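Local coordinates for D-threo-3-hydroxyaspartate dehydratase (Delftia, PDB 3WQC), which catalyses the pyridoxal-phosphate-dependent deamination of D-threo-3-hydroxyaspartate to oxaloacetate and ammonium, and also dehydrates related hydroxyaspartate stereoisomers and D-serine, at residues 266-271 with 357-362; 45-50 with 68-73. All coordinates share one frame; numbering follows the deposited sequence.

Contact 1 of 2, residues 266-271 with 357-362; sequences VALSVL and ILPNHA. With MG (magnesium ion), chain K.
Val270 and Ile357 form an antiparallel hydrogen-bonded pair in the mixed sheet of the C-terminal domain, with both side chains on the same face, where each touches Met293. Two bonds fix the pair: Val270 N to Ile357 O and Ile357 N to Val270 O, each 2.8 Å. The second donor stands 36° out of the Val270 carbonyl plane.

Beyond this pair, contact passes to side chains. Leu358 brings its CD2 branch obliquely across Val266, whose CG1 lies 3.9 Å from Leu358 CD2. With CG1 anti to the backbone N (chi1 176°), Val266 also points CG1 at CD of the Pro359 ring. The CD2 methyl of Leu268 packs against Ala362 CB at 4.0 Å and, less closely, against Pro359 CG. Ser269 lays CB near Leu358 CD2, while its OG is bonded to Arg356.

After Pro359 the chain turns to the metal: His361 NE2 binds the magnesium ion at 2.1 Å, four waters are also ligands, and Cys363 belongs to the same site. Asp296 holds His361 ND1, and Trp290 of the second subunit meets the imidazole ring with the planes at about 65°.

Chemically, the ladder stops where proline begins. Two residues along from the bonded pair, Pro359 has no N-H, and its CD sits 3.1 Å from Leu268 O. That buried oxygen has no hydrogen-bonding partner, so between these two segments apolar packing takes over from backbone bonding past Val270 and Ile357.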
loop_
_atom_site.group_PDB
_atom_site.type_symbol
_atom_site.label_atom_id
_atom_site.label_comp_id
_atom_site.label_asym_id
_atom_site.label_seq_id
_atom_site.Cartn_x
_atom_site.Cartn_y
_atom_site.Cartn_z
ATOM N N VAL B 266 8.838 -18.606 3.467
ATOM C CA VAL B 266 8.508 -17.222 3.123
ATOM C C VAL B 266 9.823 -16.455 3.051
ATOM O O VAL B 266 10.570 -16.385 4.056
ATOM C CB VAL B 266 7.527 -16.633 4.155
ATOM C CG1 VAL B 266 7.225 -15.149 3.887
ATOM C CG2 VAL B 266 6.200 -17.393 4.165
ATOM N N ALA B 267 10.144 -15.969 1.848
ATOM C CA ALA B 267 11.435 -15.338 1.558
ATOM C C ALA B 267 11.429 -13.839 1.839
ATOM O O ALA B 267 12.470 -13.234 1.823
ATOM C CB ALA B 267 11.895 -15.715 0.129
ATOM N N LEU B 268 10.266 -13.222 1.972
ATOM C CA LEU B 268 10.198 -11.751 2.134
ATOM C C LEU B 268 9.780 -11.487 3.599
ATOM O O LEU B 268 8.814 -12.104 4.127
ATOM C CB LEU B 268 9.083 -11.193 1.225
ATOM C CG LEU B 268 8.835 -9.685 1.333
ATOM C CD1 LEU B 268 10.110 -8.883 0.976
ATOM C CD2 LEU B 268 7.601 -9.307 0.478
ATOM N N SER B 269 10.527 -10.607 4.274
ATOM C CA SER B 269 10.136 -10.205 5.598
ATOM C C SER B 269 10.415 -8.693 5.709
ATOM O O SER B 269 11.229 -8.149 4.914
ATOM C CB SER B 269 10.911 -10.970 6.745
ATOM O OG SER B 269 12.307 -10.721 6.640
ATOM N N VAL B 270 9.789 -8.043 6.679
ATOM C CA VAL B 270 10.014 -6.590 6.855
ATOM C C VAL B 270 10.838 -6.478 8.152
ATOM O O VAL B 270 10.370 -6.839 9.250
ATOM C CB VAL B 270 8.713 -5.809 6.966
ATOM C CG1 VAL B 270 8.948 -4.360 7.373
ATOM C CG2 VAL B 270 7.953 -5.918 5.620
ATOM N N LEU B 271 11.993 -5.892 8.032
ATOM C CA LEU B 271 12.893 -5.604 9.172
ATOM C C LEU B 271 12.325 -4.401 9.909
ATOM O O LEU B 271 12.010 -3.414 9.268
ATOM C CB LEU B 271 14.275 -5.268 8.578
ATOM C CG LEU B 271 15.433 -5.105 9.628
ATOM C CD1 LEU B 271 15.746 -6.450 10.302
ATOM C CD2 LEU B 271 16.637 -4.523 8.877
ATOM N N ILE B 357 9.244 -9.218 10.153
ATOM C CA ILE B 357 7.805 -9.523 10.167
ATOM C C ILE B 357 7.419 -10.200 8.860
ATOM O O ILE B 357 7.741 -9.685 7.753
ATOM C CB ILE B 357 6.942 -8.241 10.315
ATOM C CG1 ILE B 357 7.461 -7.244 11.420
ATOM C CG2 ILE B 357 5.466 -8.539 10.369
ATOM C CD1 ILE B 357 7.439 -7.915 12.786
ATOM N N LEU B 358 6.844 -11.403 8.935
ATOM C CA LEU B 358 6.391 -12.043 7.693
ATOM C C LEU B 358 5.052 -11.432 7.286
ATOM O O LEU B 358 4.150 -11.287 8.119
ATOM C CB LEU B 358 6.174 -13.589 7.878
ATOM C CG LEU B 358 7.439 -14.357 8.363
ATOM C CD1 LEU B 358 7.042 -15.847 8.577
ATOM C CD2 LEU B 358 8.566 -14.130 7.358
ATOM N N PRO B 359 4.882 -11.162 5.970
ATOM C CA PRO B 359 3.703 -10.445 5.511
ATOM C C PRO B 359 2.474 -11.350 5.273
ATOM O O PRO B 359 2.645 -12.558 4.936
ATOM C CB PRO B 359 4.149 -9.932 4.133
ATOM C CG PRO B 359 5.138 -10.975 3.658
ATOM C CD PRO B 359 5.893 -11.379 4.926
ATOM N N ASN B 360 1.269 -10.771 5.361
ATOM C CA ASN B 360 0.067 -11.459 4.873
ATOM C C ASN B 360 0.212 -11.728 3.350
ATOM O O ASN B 360 -0.043 -12.898 2.953
ATOM C CB ASN B 360 -1.199 -10.592 5.023
ATOM C CG ASN B 360 -1.721 -10.572 6.487
ATOM O OD1 ASN B 360 -2.808 -11.112 6.727
ATOM N ND2 ASN B 360 -0.997 -10.018 7.460
ATOM N N HIS B 361 0.602 -10.742 2.543
ATOM C CA HIS B 361 0.478 -10.828 1.127
ATOM C C HIS B 361 1.708 -10.233 0.535
ATOM O O HIS B 361 1.939 -8.995 0.633
ATOM C CB HIS B 361 -0.785 -10.069 0.701
ATOM C CG HIS B 361 -1.094 -10.146 -0.750
ATOM N ND1 HIS B 361 -2.195 -9.482 -1.277
ATOM C CD2 HIS B 361 -0.528 -10.871 -1.766
ATOM C CE1 HIS B 361 -2.312 -9.753 -2.629
ATOM N NE2 HIS B 361 -1.308 -10.617 -2.956
ATOM N N ALA B 362 2.603 -11.068 -0.023
ATOM C CA ALA B 362 3.922 -10.548 -0.481
ATOM C C ALA B 362 3.759 -9.448 -1.541
ATOM O O ALA B 362 4.476 -8.428 -1.504
ATOM C CB ALA B 362 4.805 -11.690 -1.041
HETATM MG MG MG K . -0.959 -11.520 -4.874
HETATM O O HOH W 1 -0.981 -12.544 -6.713
HETATM O O HOH W 2 -3.112 -12.072 -4.793
HETATM O O HOH W 3 -1.747 -9.816 -5.848
HETATM O O HOH W 4 -0.640 -13.349 -3.997
#

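Contact 2 of 2, residues 45-50 with 68-73; sequences GVRLRP and GASGIT
Leu48 O accepts from Ser70 N, and Pro50 O from Thr73 N, each at 2.8 Å, joining neighbouring parallel strand regions of the TIM-barrel domain. Helix 58-66 lies between them in sequence, as in a beta-alpha-beta crossover. The first bond is almost straight, 176° at the hydrogen.

The tight part lies along Arg49 and Pro50. Pro50 CD is 3.5 Å from Ala69 CB, closer than usual for two carbons, and 3.2 Å from Gly71 O. Arg49 crosses Thr73 at about a right angle; a bend at chi3 (-74°) brings the edge of its guanidinium to the Ile72 carbonyl. There NH1 donates to Ile72 O at 3.1 Å, with the oxygen only 5° from the guanidinium plane, while Ser70 O lies over one face of the group. Asp90 and Glu242 hold the same guanidinium by salt bridges. With a methionine here, Ile72 O would probably lose its side-chain donor, and the carboxylates of Asp90 and Glu242 would be left without their shared cation. Farther along, the Thr73 side chain comes within about 5 Å of the bound pyridoxal phosphate, so this packed end borders the cofactor.

The opposite end is looser and wetter. Exposed Arg47 rests its CD against Ser70 OG without a direct hydrogen bond; instead water 5 takes a bond from Arg47 NE and gives one to Ser70 O. A second bridge closes the backbone gap: water 6 accepts from Leu48 N at 2.9 Å, donates to Gly68 O, and is hydrogen-bonded to Ser70 OG at 3.0 Å.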
loop_
_atom_site.group_PDB
_atom_site.type_symbol
_atom_site.label_atom_id
_atom_site.label_comp_id
_atom_site.label_asym_id
_atom_site.label_seq_id
_atom_site.Cartn_x
_atom_site.Cartn_y
_atom_site.Cartn_z
ATOM N N GLY B 45 5.859 -30.881 -18.138
ATOM C CA GLY B 45 6.150 -30.542 -19.573
ATOM C C GLY B 45 5.473 -29.247 -20.024
ATOM O O GLY B 45 5.055 -29.191 -21.224
ATOM N N VAL B 46 5.309 -28.233 -19.139
ATOM C CA VAL B 46 4.777 -26.971 -19.562
ATOM C C VAL B 46 5.817 -25.857 -19.351
ATOM O O VAL B 46 6.728 -25.994 -18.434
ATOM C CB VAL B 46 3.426 -26.617 -18.870
ATOM C CG1 VAL B 46 2.443 -27.731 -19.172
ATOM C CG2 VAL B 46 3.576 -26.468 -17.335
ATOM N N ARG B 47 5.674 -24.734 -20.042
ATOM C CA ARG B 47 6.517 -23.553 -19.824
ATOM C C ARG B 47 6.015 -22.880 -18.522
ATOM O O ARG B 47 4.816 -23.000 -18.127
ATOM C CB ARG B 47 6.382 -22.573 -20.951
ATOM C CG ARG B 47 6.980 -23.184 -22.199
ATOM C CD ARG B 47 7.255 -22.087 -23.155
ATOM N NE ARG B 47 6.093 -21.656 -23.876
ATOM C CZ ARG B 47 5.699 -22.238 -25.031
ATOM N NH1 ARG B 47 6.356 -23.290 -25.466
ATOM N NH2 ARG B 47 4.629 -21.822 -25.730
ATOM N N LEU B 48 6.943 -22.169 -17.864
ATOM C CA LEU B 48 6.541 -21.292 -16.713
ATOM C C LEU B 48 6.778 -19.891 -17.171
ATOM O O LEU B 48 7.873 -19.504 -17.614
ATOM C CB LEU B 48 7.511 -21.548 -15.496
ATOM C CG LEU B 48 7.239 -20.654 -14.307
ATOM C CD1 LEU B 48 5.847 -20.805 -13.710
ATOM C CD2 LEU B 48 8.266 -20.895 -13.199
ATOM N N ARG B 49 5.682 -19.083 -17.119
ATOM C CA ARG B 49 5.749 -17.632 -17.509
ATOM C C ARG B 49 5.440 -16.895 -16.189
ATOM O O ARG B 49 4.259 -16.600 -15.838
ATOM C CB ARG B 49 4.655 -17.291 -18.532
ATOM C CG ARG B 49 4.776 -15.817 -18.966
ATOM C CD ARG B 49 3.516 -15.343 -19.757
ATOM N NE ARG B 49 3.535 -15.909 -21.110
ATOM C CZ ARG B 49 4.263 -15.452 -22.121
ATOM N NH1 ARG B 49 4.988 -14.310 -21.967
ATOM N NH2 ARG B 49 4.261 -16.112 -23.312
ATOM N N PRO B 50 6.489 -16.571 -15.400
ATOM C CA PRO B 50 6.266 -15.989 -14.055
ATOM C C PRO B 50 5.562 -14.647 -14.192
ATOM O O PRO B 50 5.821 -13.837 -15.120
ATOM C CB PRO B 50 7.706 -15.795 -13.498
ATOM C CG PRO B 50 8.650 -15.887 -14.684
ATOM C CD PRO B 50 7.905 -16.775 -15.738
ATOM N N GLY B 68 15.017 -21.171 -15.771
ATOM C CA GLY B 68 14.327 -21.834 -16.895
ATOM C C GLY B 68 13.039 -21.197 -17.338
ATOM O O GLY B 68 12.296 -21.821 -18.163
ATOM N N ALA B 69 12.666 -20.048 -16.794
ATOM C CA ALA B 69 11.333 -19.450 -17.185
ATOM C C ALA B 69 11.312 -18.978 -18.645
ATOM O O ALA B 69 12.333 -18.663 -19.234
ATOM C CB ALA B 69 11.047 -18.216 -16.270
ATOM N N SER B 70 10.108 -18.894 -19.241
ATOM C CA SER B 70 9.918 -18.537 -20.642
ATOM C C SER B 70 9.022 -17.320 -20.660
ATOM O O SER B 70 7.756 -17.459 -20.564
ATOM C CB SER B 70 9.102 -19.685 -21.345
ATOM O OG SER B 70 9.861 -20.833 -21.362
ATOM N N GLY B 71 9.634 -16.141 -20.833
ATOM C CA GLY B 71 8.829 -14.931 -20.881
ATOM C C GLY B 71 8.347 -14.538 -19.476
ATOM O O GLY B 71 8.623 -15.220 -18.471
ATOM N N ILE B 72 7.544 -13.463 -19.443
ATOM C CA ILE B 72 6.957 -13.040 -18.201
ATOM C C ILE B 72 5.493 -12.614 -18.457
ATOM O O ILE B 72 5.092 -12.335 -19.605
ATOM C CB ILE B 72 7.709 -11.811 -17.579
ATOM C CG1 ILE B 72 7.638 -10.548 -18.486
ATOM C CG2 ILE B 72 9.161 -12.194 -17.211
ATOM C CD1 ILE B 72 8.333 -9.307 -17.907
ATOM N N THR B 73 4.791 -12.463 -17.340
ATOM C CA THR B 73 3.457 -11.848 -17.332
ATOM C C THR B 73 3.581 -10.567 -16.533
ATOM O O THR B 73 4.290 -10.532 -15.482
ATOM C CB THR B 73 2.419 -12.738 -16.593
ATOM O OG1 THR B 73 2.551 -14.103 -17.069
ATOM C CG2 THR B 73 1.000 -12.283 -16.904
HETATM O O HOH W 5 5.828 -19.083 -21.861
HETATM O O HOH W 6 9.693 -22.441 -18.877
#

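Overall arrangement
After helix 3-11 at the N terminus comes strand 22-26, which later pairs with strand 268-278, so an early strand joins the C-terminal sheet. Contact 2 then closes a short loop of 17 residues around helix 58-66, within the TIM-barrel domain. The remaining barrel strands follow before contact 1 opens; it closes a much longer loop, 85 residues with more strand than helix, within the second domain. The loops run in series, neither nesting nor crossing. Their centres are 25 Å apart, on opposite sides of the chain's centre, and their nearest atoms about 13 Å apart. Pyridoxal phosphate lies near both: about 8 Å from the Ala362 side chain of contact 1, and nearer still to contact 2.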